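Local coordinates for protein U4/U6 snRNA-associated-splicing factor PRP24 (Saccharomyces cerevisiae, PDB 4N0T) that binds U6 snRNA through RNA recognition motifs and works as a spliceosome recycling factor in pre-mRNA splicing, at residues A[160-163]-A[164-167]; A[134-137]-A[138-142]; A[170-173]-A[174-178]. All coordinates share one frame; numbering follows the deposited sequence.

How the interactions relate
Interactions 1 and 2 are surface contacts, whereas interaction 3 is partly buried. Interaction 2 starts helix 136-146, which packs on the sheet of the second RRM; interaction 1 lies just past that sheet's last strand, 154-160, and the two touch where Val160 CG2 meets Arg140 NH1 at 3.2 Å. Interaction 3 follows interaction 1, their centres about 19 Å apart, and is the short helix leading into the third RRM. All three are short-range turns or helix ends, but made differently: an Asx turn in 1, a serine N-cap in 2, a Schellman motif, plus a salt bridge, in 3. Interactions 1 and 3 meet RNA bases; interaction 2 stays about 11 Å from RNA at nearest atoms.

Interaction 1 of 3, residues A[160-163]-A[164-167]; sequences VSNP and LEKS. With nucleotides of chain B.
Asn162 and Leu164 form an Asx turn just after strand 154-160, the last long strand of the second RRM, where the chain sets out toward the third. The Asn162 side chain, with CG anti to its own N (chi1 -179°), brings OD1 to Leu164 N. Leu164 N gives its hydrogen to Asn162 OD1 at 3.1 Å, approaching from above the amide carbonyl plane, and Leu164 CB rests against the same oxygen. Glu165 N then binds the backbone O of Asn162 at 2.9 Å, closing the first 3-10 turn. The extended Glu165 side chain crosses that of Asn162 at about a right angle, the carboxylate turned 35° from the amide plane. With an alanine here, Leu164 N would probably lose its side-chain acceptor and the start of the 3-10 turn would be set free to shift. Lys166 N donates to Pro163 O at 3.2 Å, and Lys166 CB lies 3.2 Å from N7 of A20 of chain B. The turn meets the adenine with backbone and ring alike: Asn162 N donates to A20 N1 at 3.0 Å, and Pro163 CG packs near A20 N3. Pro163 also packs on a guanine base of the RNA. One water completes the reading of the adenine edge, accepting from A20 N6 and donating to Val160 O and, at 2.8 Å, to Glu165 OE1.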
# COMPACT_ATOMS: atom_id res chain seq x y z
N VAL A 160 -18.21 -4.07 -0.02
CA VAL A 160 -18.55 -4.15 -1.43
C VAL A 160 -17.89 -2.94 -2.09
O VAL A 160 -18.09 -1.80 -1.66
CB VAL A 160 -20.07 -4.14 -1.64
CG1 VAL A 160 -20.40 -4.06 -3.11
CG2 VAL A 160 -20.69 -5.41 -1.03
N SER A 161 -17.06 -3.19 -3.11
CA SER A 161 -16.26 -2.12 -3.72
C SER A 161 -17.07 -1.03 -4.43
O SER A 161 -17.89 -1.31 -5.31
CB SER A 161 -15.24 -2.73 -4.69
OG SER A 161 -14.51 -1.71 -5.36
N ASN A 162 -16.85 0.21 -4.01
CA ASN A 162 -17.32 1.39 -4.74
C ASN A 162 -16.48 2.57 -4.27
O ASN A 162 -16.72 3.11 -3.20
CB ASN A 162 -18.80 1.69 -4.50
CG ASN A 162 -19.28 2.91 -5.30
OD1 ASN A 162 -18.49 3.59 -5.98
ND2 ASN A 162 -20.58 3.19 -5.22
N PRO A 163 -15.48 2.95 -5.07
CA PRO A 163 -14.57 4.02 -4.66
C PRO A 163 -15.26 5.35 -4.34
O PRO A 163 -14.71 6.13 -3.56
CB PRO A 163 -13.64 4.17 -5.87
CG PRO A 163 -13.62 2.81 -6.48
CD PRO A 163 -15.04 2.29 -6.32
N LEU A 164 -16.45 5.59 -4.90
CA LEU A 164 -17.16 6.83 -4.60
C LEU A 164 -17.57 6.87 -3.13
O LEU A 164 -17.77 7.95 -2.56
CB LEU A 164 -18.38 6.98 -5.51
CG LEU A 164 -18.01 7.14 -6.99
CD1 LEU A 164 -19.25 7.13 -7.85
CD2 LEU A 164 -17.22 8.43 -7.20
N GLU A 165 -17.69 5.70 -2.51
CA GLU A 165 -18.14 5.61 -1.13
C GLU A 165 -16.99 5.59 -0.12
O GLU A 165 -17.21 5.34 1.07
CB GLU A 165 -19.00 4.36 -0.95
CG GLU A 165 -20.20 4.34 -1.87
CD GLU A 165 -20.99 3.06 -1.77
OE1 GLU A 165 -20.44 2.05 -1.26
OE2 GLU A 165 -22.16 3.05 -2.21
N LYS A 166 -15.78 5.86 -0.59
CA LYS A 166 -14.60 5.75 0.28
C LYS A 166 -14.71 6.61 1.54
O LYS A 166 -15.21 7.75 1.49
CB LYS A 166 -13.32 6.08 -0.49
CG LYS A 166 -13.22 7.55 -0.93
CD LYS A 166 -11.86 7.80 -1.59
CE LYS A 166 -11.61 9.28 -1.80
NZ LYS A 166 -10.24 9.47 -2.36
N SER A 167 -14.28 6.04 2.66
CA SER A 167 -14.28 6.73 3.95
C SER A 167 -13.27 7.87 4.00
O SER A 167 -12.29 7.88 3.26
CB SER A 167 -13.93 5.74 5.07
OG SER A 167 -14.93 4.74 5.22
P A B 20 -7.71 5.49 1.02
OP1 A B 20 -6.27 5.75 1.27
OP2 A B 20 -8.67 6.62 1.20
O5' A B 20 -7.91 4.94 -0.45
C5' A B 20 -7.05 3.93 -1.00
C4' A B 20 -7.60 3.40 -2.30
O4' A B 20 -8.73 2.54 -1.99
C3' A B 20 -8.11 4.46 -3.27
O3' A B 20 -7.90 4.03 -4.61
C2' A B 20 -9.62 4.47 -3.00
O2' A B 20 -10.41 4.92 -4.08
C1' A B 20 -9.88 3.00 -2.68
N9 A B 20 -11.05 2.79 -1.83
C8 A B 20 -11.28 3.30 -0.58
N7 A B 20 -12.45 2.98 -0.09
C5 A B 20 -13.02 2.19 -1.08
C6 A B 20 -14.27 1.53 -1.18
N6 A B 20 -15.18 1.57 -0.21
N1 A B 20 -14.52 0.84 -2.31
C2 A B 20 -13.60 0.82 -3.29
N3 A B 20 -12.40 1.42 -3.31
C4 A B 20 -12.18 2.07 -2.16
O HOH W 1 -18.08 0.67 -0.50

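Interaction 2 of 3, residues A[134-137]-A[138-142]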
# COMPACT_ATOMS: atom_id res chain seq x y z
N THR A 134 -17.08 -14.77 -7.46
CA THR A 134 -17.86 -15.26 -8.59
C THR A 134 -19.35 -14.91 -8.57
O THR A 134 -20.06 -15.16 -9.55
CB THR A 134 -17.72 -16.78 -8.75
OG1 THR A 134 -18.26 -17.42 -7.59
CG2 THR A 134 -16.27 -17.16 -8.90
N SER A 135 -19.85 -14.38 -7.46
CA SER A 135 -21.26 -13.98 -7.39
C SER A 135 -21.51 -12.84 -6.41
O SER A 135 -20.72 -12.62 -5.49
CB SER A 135 -22.14 -15.17 -7.00
OG SER A 135 -22.02 -15.45 -5.61
N LYS A 136 -22.61 -12.11 -6.60
CA LYS A 136 -22.99 -11.05 -5.67
C LYS A 136 -23.23 -11.65 -4.28
O LYS A 136 -22.89 -11.05 -3.26
CB LYS A 136 -24.23 -10.31 -6.15
CG LYS A 136 -24.85 -9.39 -5.09
CD LYS A 136 -26.11 -8.69 -5.59
CE LYS A 136 -26.49 -7.53 -4.68
NZ LYS A 136 -27.37 -6.54 -5.37
N GLU A 137 -23.80 -12.85 -4.27
CA GLU A 137 -24.04 -13.58 -3.03
C GLU A 137 -22.75 -13.84 -2.25
O GLU A 137 -22.69 -13.58 -1.04
CB GLU A 137 -24.79 -14.89 -3.32
CG GLU A 137 -26.26 -14.68 -3.71
CD GLU A 137 -26.45 -14.01 -5.07
OE1 GLU A 137 -25.64 -14.25 -6.00
OE2 GLU A 137 -27.42 -13.22 -5.21
N ASP A 138 -21.72 -14.33 -2.92
CA ASP A 138 -20.44 -14.57 -2.26
C ASP A 138 -19.86 -13.23 -1.76
O ASP A 138 -19.31 -13.16 -0.67
CB ASP A 138 -19.46 -15.27 -3.21
CG ASP A 138 -19.60 -16.79 -3.20
OD1 ASP A 138 -20.64 -17.28 -2.72
OD2 ASP A 138 -18.67 -17.48 -3.66
N ALA A 139 -20.00 -12.19 -2.57
CA ALA A 139 -19.48 -10.88 -2.16
C ALA A 139 -20.16 -10.43 -0.87
O ALA A 139 -19.49 -10.03 0.09
CB ALA A 139 -19.66 -9.83 -3.26
N ARG A 140 -21.49 -10.50 -0.82
CA ARG A 140 -22.20 -10.11 0.41
C ARG A 140 -21.83 -11.00 1.59
O ARG A 140 -21.78 -10.54 2.73
CB ARG A 140 -23.72 -10.12 0.20
CG ARG A 140 -24.24 -9.04 -0.76
CD ARG A 140 -23.98 -7.62 -0.25
NE ARG A 140 -24.50 -6.61 -1.17
CZ ARG A 140 -24.32 -5.30 -1.02
NH1 ARG A 140 -23.62 -4.83 0.01
NH2 ARG A 140 -24.83 -4.45 -1.91
N TYR A 141 -21.55 -12.27 1.31
CA TYR A 141 -21.17 -13.21 2.36
C TYR A 141 -19.78 -12.88 2.92
O TYR A 141 -19.55 -12.97 4.13
CB TYR A 141 -21.25 -14.66 1.84
CG TYR A 141 -21.06 -15.71 2.91
CD1 TYR A 141 -21.98 -15.84 3.95
CD2 TYR A 141 -19.98 -16.59 2.88
CE1 TYR A 141 -21.82 -16.81 4.94
CE2 TYR A 141 -19.81 -17.56 3.86
CZ TYR A 141 -20.74 -17.66 4.89
OH TYR A 141 -20.59 -18.62 5.87
N CYS A 142 -18.86 -12.48 2.05
CA CYS A 142 -17.54 -12.03 2.52
C CYS A 142 -17.64 -10.83 3.45
O CYS A 142 -16.92 -10.74 4.44
CB CYS A 142 -16.63 -11.68 1.34
SG CYS A 142 -16.09 -13.10 0.37
O HOH W 2 -17.03 -16.63 -5.37
O HOH W 3 -22.15 -18.10 -5.41
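Ser135 caps the N-terminus of helix 136-146 by accepting from Asp138 N, with OG 2.9 Å from that nitrogen and the N-H pointing almost straight at it (164°). The hydroxyl gets there because OG is tucked between the backbone N and the carbonyl carbon (chi1 76°). Asp138 has CG anti to its carbonyl carbon, which turns the carboxylate back toward the cap. There one water accepts from Thr134 N at 2.8 Å and donates to the OD2 oxygen, and a second water joins Ser135 OG to OD1, weakly on the acid's side. The reverse half of a capping box is missing, since the buried Ser135 N has no partner in the model. Beyond the cap, Ala139 N donates to Ser135 O at 3.0 Å, and the Ala139 methyl packs on Leu87 and Val133 of the sheet. Lys136, extended throughout, and Arg140 run side by side, pointing the same way; Lys136 CE comes 4.1 Å from Arg140 NE, at the guanidinium edge. Lys136 NZ pairs with Glu84, which probably eases the proximity of two positive charges. The carboxylate of Asp138 sits by the positive end of the helix dipole, a placement likely to stabilise its negative charge.

Interaction 3 of 3, residues A[170-173]-A[174-178]; sequences TDSA and TLEGR. With nucleotides of chain B.
The short helix 172-175, in the linker that enters strand 179-185 of the third RRM, ends in a Schellman motif at Gly177. Arg178 N returns to Ala173 O at 2.9 Å and Gly177 N to Thr174 O at 3.2 Å, a reversal made with positive phi (79°) at the glycine. One turn back, Glu176 N donates to Ser172 O. The Arg178 chain bends at chi3 (-74°) and lays one guanidinium face over Ala173, whose CB stands 3.4 Å from the plane, displaced toward its rim. At the edge and in plane, Arg178 NE forms a salt bridge with Glu176 OE1 at 2.9 Å, which helps to hold the flat group in its orientation. Arg178 NH1 makes a salt bridge with Glu206 and a hydrogen bond to Phe228 O, so the arginine ties the helix end to the third RRM sheet. A water gathers Ser172 OG, Glu176 OE2 and, weakly, Arg178 NH2. At the N-cap position Asp171 makes no capping bond; its OD1 bridges to Arg169 and touches Leu175 CD1 at 3.5 Å. Thr170 N donates to N3 of C19 of chain B at 3.0 Å, and C19 N4 donates in turn to Thr170 OG1, so one residue reads both a ring acceptor and the amino group of the cytosine. Thr174 OG1, bonded to Glu179, stands 3.1 Å from C2 of A15 of chain B. The whole is a short linker helix with a base-reading threonine just ahead of it and a glycine-closed Schellman C-cap at its end.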
# COMPACT_ATOMS: atom_id res chain seq x y z
N THR A 170 -8.17 9.25 8.54
CA THR A 170 -8.03 9.97 9.80
C THR A 170 -7.02 11.11 9.67
O THR A 170 -7.03 12.05 10.48
CB THR A 170 -7.65 9.03 10.97
OG1 THR A 170 -6.34 8.50 10.76
CG2 THR A 170 -8.68 7.89 11.10
N ASP A 171 -6.17 11.04 8.65
CA ASP A 171 -5.18 12.08 8.38
C ASP A 171 -5.60 13.01 7.24
O ASP A 171 -4.76 13.69 6.64
CB ASP A 171 -3.80 11.46 8.06
CG ASP A 171 -3.84 10.53 6.85
OD1 ASP A 171 -4.92 10.38 6.25
OD2 ASP A 171 -2.78 9.96 6.49
N SER A 172 -6.90 13.06 6.95
CA SER A 172 -7.36 13.76 5.76
C SER A 172 -7.10 15.27 5.80
O SER A 172 -6.92 15.90 4.76
CB SER A 172 -8.85 13.52 5.52
OG SER A 172 -9.59 13.92 6.65
N ALA A 173 -7.07 15.83 7.00
CA ALA A 173 -6.87 17.29 7.11
C ALA A 173 -5.53 17.70 6.51
O ALA A 173 -5.43 18.72 5.82
CB ALA A 173 -7.00 17.74 8.58
N THR A 174 -4.50 16.89 6.74
CA THR A 174 -3.19 17.18 6.16
C THR A 174 -3.21 17.03 4.64
O THR A 174 -2.64 17.85 3.92
CB THR A 174 -2.10 16.26 6.77
OG1 THR A 174 -2.23 16.27 8.19
CG2 THR A 174 -0.73 16.76 6.39
N LEU A 175 -3.85 15.96 4.15
CA LEU A 175 -3.97 15.73 2.72
C LEU A 175 -4.70 16.89 2.04
O LEU A 175 -4.39 17.26 0.92
CB LEU A 175 -4.70 14.40 2.47
CG LEU A 175 -3.95 13.16 2.99
CD1 LEU A 175 -4.84 11.90 3.12
CD2 LEU A 175 -2.75 12.86 2.11
N GLU A 176 -5.64 17.50 2.76
CA GLU A 176 -6.50 18.54 2.19
C GLU A 176 -5.92 19.95 2.33
O GLU A 176 -6.53 20.91 1.88
CB GLU A 176 -7.88 18.50 2.84
CG GLU A 176 -8.76 17.35 2.35
CD GLU A 176 -9.94 17.07 3.27
OE1 GLU A 176 -10.34 17.98 4.03
OE2 GLU A 176 -10.47 15.94 3.24
N GLY A 177 -4.75 20.06 2.97
CA GLY A 177 -4.08 21.34 3.10
C GLY A 177 -4.68 22.19 4.20
O GLY A 177 -4.61 23.42 4.13
N ARG A 178 -5.26 21.55 5.21
CA ARG A 178 -5.92 22.30 6.28
C ARG A 178 -5.11 22.36 7.57
O ARG A 178 -5.55 22.96 8.55
CB ARG A 178 -7.28 21.68 6.59
CG ARG A 178 -8.26 21.78 5.44
CD ARG A 178 -9.66 21.37 5.86
NE ARG A 178 -9.85 19.94 6.06
CZ ARG A 178 -10.08 19.38 7.25
NH1 ARG A 178 -10.09 20.13 8.35
NH2 ARG A 178 -10.29 18.07 7.35
P C B 19 -3.55 2.82 3.41
OP1 C B 19 -3.28 2.29 2.05
OP2 C B 19 -2.82 4.02 3.91
O5' C B 19 -5.09 3.19 3.58
C5' C B 19 -6.10 2.27 3.18
C4' C B 19 -7.45 2.74 3.64
O4' C B 19 -7.50 2.74 5.09
C3' C B 19 -7.78 4.17 3.26
O3' C B 19 -8.23 4.28 1.93
C2' C B 19 -8.81 4.55 4.31
O2' C B 19 -10.06 3.94 4.00
C1' C B 19 -8.22 3.86 5.54
N1 C B 19 -7.29 4.76 6.27
C2 C B 19 -7.85 5.69 7.14
O2 C B 19 -9.10 5.73 7.24
N3 C B 19 -7.03 6.52 7.83
C4 C B 19 -5.70 6.44 7.67
N4 C B 19 -4.93 7.29 8.38
C5 C B 19 -5.09 5.49 6.79
C6 C B 19 -5.93 4.68 6.11
P A B 15 0.45 11.56 17.93
OP1 A B 15 0.00 11.14 19.28
OP2 A B 15 1.28 10.67 17.10
O5' A B 15 -0.83 11.96 17.09
C5' A B 15 -1.83 12.80 17.62
C4' A B 15 -2.69 13.40 16.53
O4' A B 15 -1.85 14.12 15.59
C3' A B 15 -3.42 12.39 15.65
O3' A B 15 -4.58 11.88 16.27
C2' A B 15 -3.70 13.22 14.40
O2' A B 15 -4.75 14.14 14.64
C1' A B 15 -2.39 14.00 14.28
N9 A B 15 -1.42 13.27 13.46
C8 A B 15 -0.42 12.42 13.86
N7 A B 15 0.26 11.91 12.87
C5 A B 15 -0.33 12.44 11.73
C6 A B 15 -0.07 12.26 10.37
N6 A B 15 0.90 11.48 9.91
N1 A B 15 -0.84 12.94 9.50
C2 A B 15 -1.82 13.73 9.98
N3 A B 15 -2.18 13.97 11.25
C4 A B 15 -1.37 13.28 12.08
O HOH W 4 -11.61 15.63 5.83